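Local coordinates for protein transcriptional activator, putative (Pyrococcus furiosus, PDB 1RTW) that is a putative transcriptional activator of unconfirmed function, an all-helical member of the TENA/THI-4/PQQC family, at residues B[135-138]-B[139-142]. Residues are numbered along the deposited sequence; the frame is centred on the assembly and turned at random.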
ATOM      1  N   ALA B 135     -13.185 -26.566 -11.039  1.00 28.63           N
ATOM      2  CA  ALA B 135     -13.037 -27.680 -10.100  1.00 28.09           C
ATOM      3  C   ALA B 135     -14.360 -28.154  -9.531  1.00 28.90           C
ATOM      4  O   ALA B 135     -14.660 -29.345  -9.546  1.00 32.06           O
ATOM      5  CB  ALA B 135     -12.096 -27.296  -8.975  1.00 24.30           C
ATOM      6  N   TRP B 136     -15.151 -27.214  -9.032  1.00 28.54           N
ATOM      7  CA  TRP B 136     -16.437 -27.544  -8.455  1.00 26.74           C
ATOM      8  C   TRP B 136     -17.454 -27.922  -9.528  1.00 27.52           C
ATOM      9  O   TRP B 136     -18.413 -28.640  -9.256  1.00 26.43           O
ATOM     10  CB  TRP B 136     -16.915 -26.407  -7.555  1.00 23.92           C
ATOM     11  CG  TRP B 136     -16.017 -26.277  -6.363  1.00 23.87           C
ATOM     12  CD1 TRP B 136     -15.001 -25.374  -6.191  1.00 23.43           C
ATOM     13  CD2 TRP B 136     -15.977 -27.144  -5.225  1.00 21.70           C
ATOM     14  NE1 TRP B 136     -14.332 -25.631  -5.025  1.00 20.12           N
ATOM     15  CE2 TRP B 136     -14.905 -26.704  -4.413  1.00 21.44           C
ATOM     16  CE3 TRP B 136     -16.738 -28.241  -4.815  1.00 21.77           C
ATOM     17  CZ2 TRP B 136     -14.575 -27.343  -3.213  1.00 21.48           C
ATOM     18  CZ3 TRP B 136     -16.406 -28.872  -3.623  1.00 21.23           C
ATOM     19  CH2 TRP B 136     -15.337 -28.416  -2.835  1.00 21.59           C
ATOM     20  N   LYS B 137     -17.214 -27.478 -10.757  1.00 29.38           N
ATOM     21  CA  LYS B 137     -18.100 -27.822 -11.864  1.00 31.75           C
ATOM     22  C   LYS B 137     -17.829 -29.297 -12.169  1.00 32.80           C
ATOM     23  O   LYS B 137     -18.757 -30.075 -12.395  1.00 33.08           O
ATOM     24  CB  LYS B 137     -17.802 -26.951 -13.086  1.00 34.84           C
ATOM     25  CG  LYS B 137     -18.953 -26.851 -14.073  1.00 37.66           C
ATOM     26  CD  LYS B 137     -18.770 -25.692 -15.046  1.00 39.83           C
ATOM     27  CE  LYS B 137     -17.513 -25.846 -15.893  1.00 41.93           C
ATOM     28  NZ  LYS B 137     -17.330 -24.702 -16.830  1.00 42.35           N
ATOM     29  N   TRP B 138     -16.552 -29.679 -12.118  1.00 31.64           N
ATOM     30  CA  TRP B 138     -16.158 -31.058 -12.355  1.00 30.58           C
ATOM     31  C   TRP B 138     -16.832 -31.941 -11.314  1.00 31.17           C
ATOM     32  O   TRP B 138     -17.361 -33.003 -11.636  1.00 31.55           O
ATOM     33  CB  TRP B 138     -14.644 -31.226 -12.245  1.00 29.82           C
ATOM     34  CG  TRP B 138     -14.182 -32.619 -12.620  1.00 31.16           C
ATOM     35  CD1 TRP B 138     -13.765 -33.036 -13.849  1.00 30.60           C
ATOM     36  CD2 TRP B 138     -14.141 -33.775 -11.771  1.00 30.75           C
ATOM     37  NE1 TRP B 138     -13.474 -34.379 -13.823  1.00 32.02           N
ATOM     38  CE2 TRP B 138     -13.697 -34.856 -12.563  1.00 31.93           C
ATOM     39  CE3 TRP B 138     -14.443 -34.002 -10.424  1.00 30.96           C
ATOM     40  CZ2 TRP B 138     -13.540 -36.151 -12.045  1.00 33.75           C
ATOM     41  CZ3 TRP B 138     -14.288 -35.290  -9.910  1.00 32.92           C
ATOM     42  CH2 TRP B 138     -13.842 -36.349 -10.725  1.00 32.77           C
ATOM     43  N   VAL B 139     -16.794 -31.498 -10.062  1.00 31.56           N
ATOM     44  CA  VAL B 139     -17.404 -32.245  -8.976  1.00 31.76           C
ATOM     45  C   VAL B 139     -18.908 -32.429  -9.182  1.00 34.34           C
ATOM     46  O   VAL B 139     -19.421 -33.532  -9.017  1.00 34.66           O
ATOM     47  CB  VAL B 139     -17.123 -31.582  -7.615  1.00 29.03           C
ATOM     48  CG1 VAL B 139     -17.925 -32.259  -6.525  1.00 28.15           C
ATOM     49  CG2 VAL B 139     -15.644 -31.681  -7.288  1.00 27.31           C
ATOM     50  N   ARG B 140     -19.608 -31.367  -9.573  1.00 37.00           N
ATOM     51  CA  ARG B 140     -21.049 -31.457  -9.793  1.00 40.09           C
ATOM     52  C   ARG B 140     -21.376 -32.442 -10.914  1.00 39.76           C
ATOM     53  O   ARG B 140     -22.379 -33.157 -10.854  1.00 38.45           O
ATOM     54  CB  ARG B 140     -21.638 -30.088 -10.148  1.00 43.15           C
ATOM     55  CG  ARG B 140     -23.153 -30.119 -10.368  1.00 47.72           C
ATOM     56  CD  ARG B 140     -23.678 -28.812 -10.951  1.00 51.42           C
ATOM     57  NE  ARG B 140     -23.024 -28.471 -12.216  1.00 56.00           N
ATOM     58  CZ  ARG B 140     -23.071 -27.271 -12.789  1.00 58.06           C
ATOM     59  NH1 ARG B 140     -23.746 -26.280 -12.217  1.00 60.35           N
ATOM     60  NH2 ARG B 140     -22.436 -27.054 -13.934  1.00 57.69           N
ATOM     61  N   GLU B 141     -20.486 -32.507 -11.897  1.00 40.59           N
ATOM     62  CA  GLU B 141     -20.651 -33.364 -13.058  1.00 41.66           C
ATOM     63  C   GLU B 141     -20.182 -34.803 -12.899  1.00 42.31           C
ATOM     64  O   GLU B 141     -20.386 -35.618 -13.792  1.00 42.98           O
ATOM     65  CB  GLU B 141     -19.978 -32.718 -14.264  1.00 42.70           C
ATOM     66  CG  GLU B 141     -20.636 -31.400 -14.660  1.00 46.49           C
ATOM     67  CD  GLU B 141     -19.810 -30.564 -15.628  1.00 49.59           C
ATOM     68  OE1 GLU B 141     -18.689 -30.975 -16.002  1.00 50.54           O
ATOM     69  OE2 GLU B 141     -20.289 -29.476 -16.013  1.00 51.66           O
ATOM     70  N   ASN B 142     -19.538 -35.117 -11.781  1.00 42.32           N
ATOM     71  CA  ASN B 142     -19.079 -36.480 -11.553  1.00 43.24           C
ATOM     72  C   ASN B 142     -19.593 -37.012 -10.222  1.00 43.39           C
ATOM     73  O   ASN B 142     -19.163 -38.063  -9.747  1.00 42.92           O
ATOM     74  CB  ASN B 142     -17.552 -36.569 -11.644  1.00 43.10           C
ATOM     75  CG  ASN B 142     -17.054 -36.554 -13.083  1.00 44.71           C
ATOM     76  OD1 ASN B 142     -16.945 -37.601 -13.728  1.00 43.42           O
ATOM     77  ND2 ASN B 142     -16.768 -35.363 -13.600  1.00 45.38           N
TER
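Trp138 and Asn142 stack on each other one turn apart toward the C-terminal end of helix 118-142, part of the all-helical TENA/THI-4/PQQC fold. Side-chain packing is tight here: the amide lies nearly flat over one indole face, its plane 18° from that of the ring, with ND2 of Asn142 3.3 Å from CE2 of Trp138. The same ND2 of Asn142 also donates to the backbone O of Trp138 at 3.1 Å, almost straight (169°) and in the amide plane, a bond that fixes which way the amide is turned. With the indole's CG anti to the backbone N (chi1 -174°), the ring swings toward the C-terminal end of the helix, and CB of Asn142 makes a CH-pi contact with its six-membered ring.

The inner side of the helix is buried. Val139 sits between the two tryptophans, its CG2 4.1 Å from CE3 of Trp138 and 4.4 Å from CE3 of Trp136. Leu23 of helix 21-28 and Ile153 of helix 150-157 also touch this valine, while the Trp136 ring meets those of Tyr132 and Trp156. Ordinary helical bonds link Val139 N to Ala135 O and Arg140 N to Trp136 O.

The outer side is looser and charged. Lys137 and Glu141 run side by side, but the lysine NZ pairs back along the helix with Glu134. Arg140 makes a long salt bridge with its neighbour Glu141 (NH2 to OE2, 3.8 Å), the carboxylate oxygen lying at the guanidinium edge, in its plane. Both charged atoms rest on the lysine stem, CG of Lys137 lying 3.5 Å from Arg140 NH2 and equally far from Glu141 OE2.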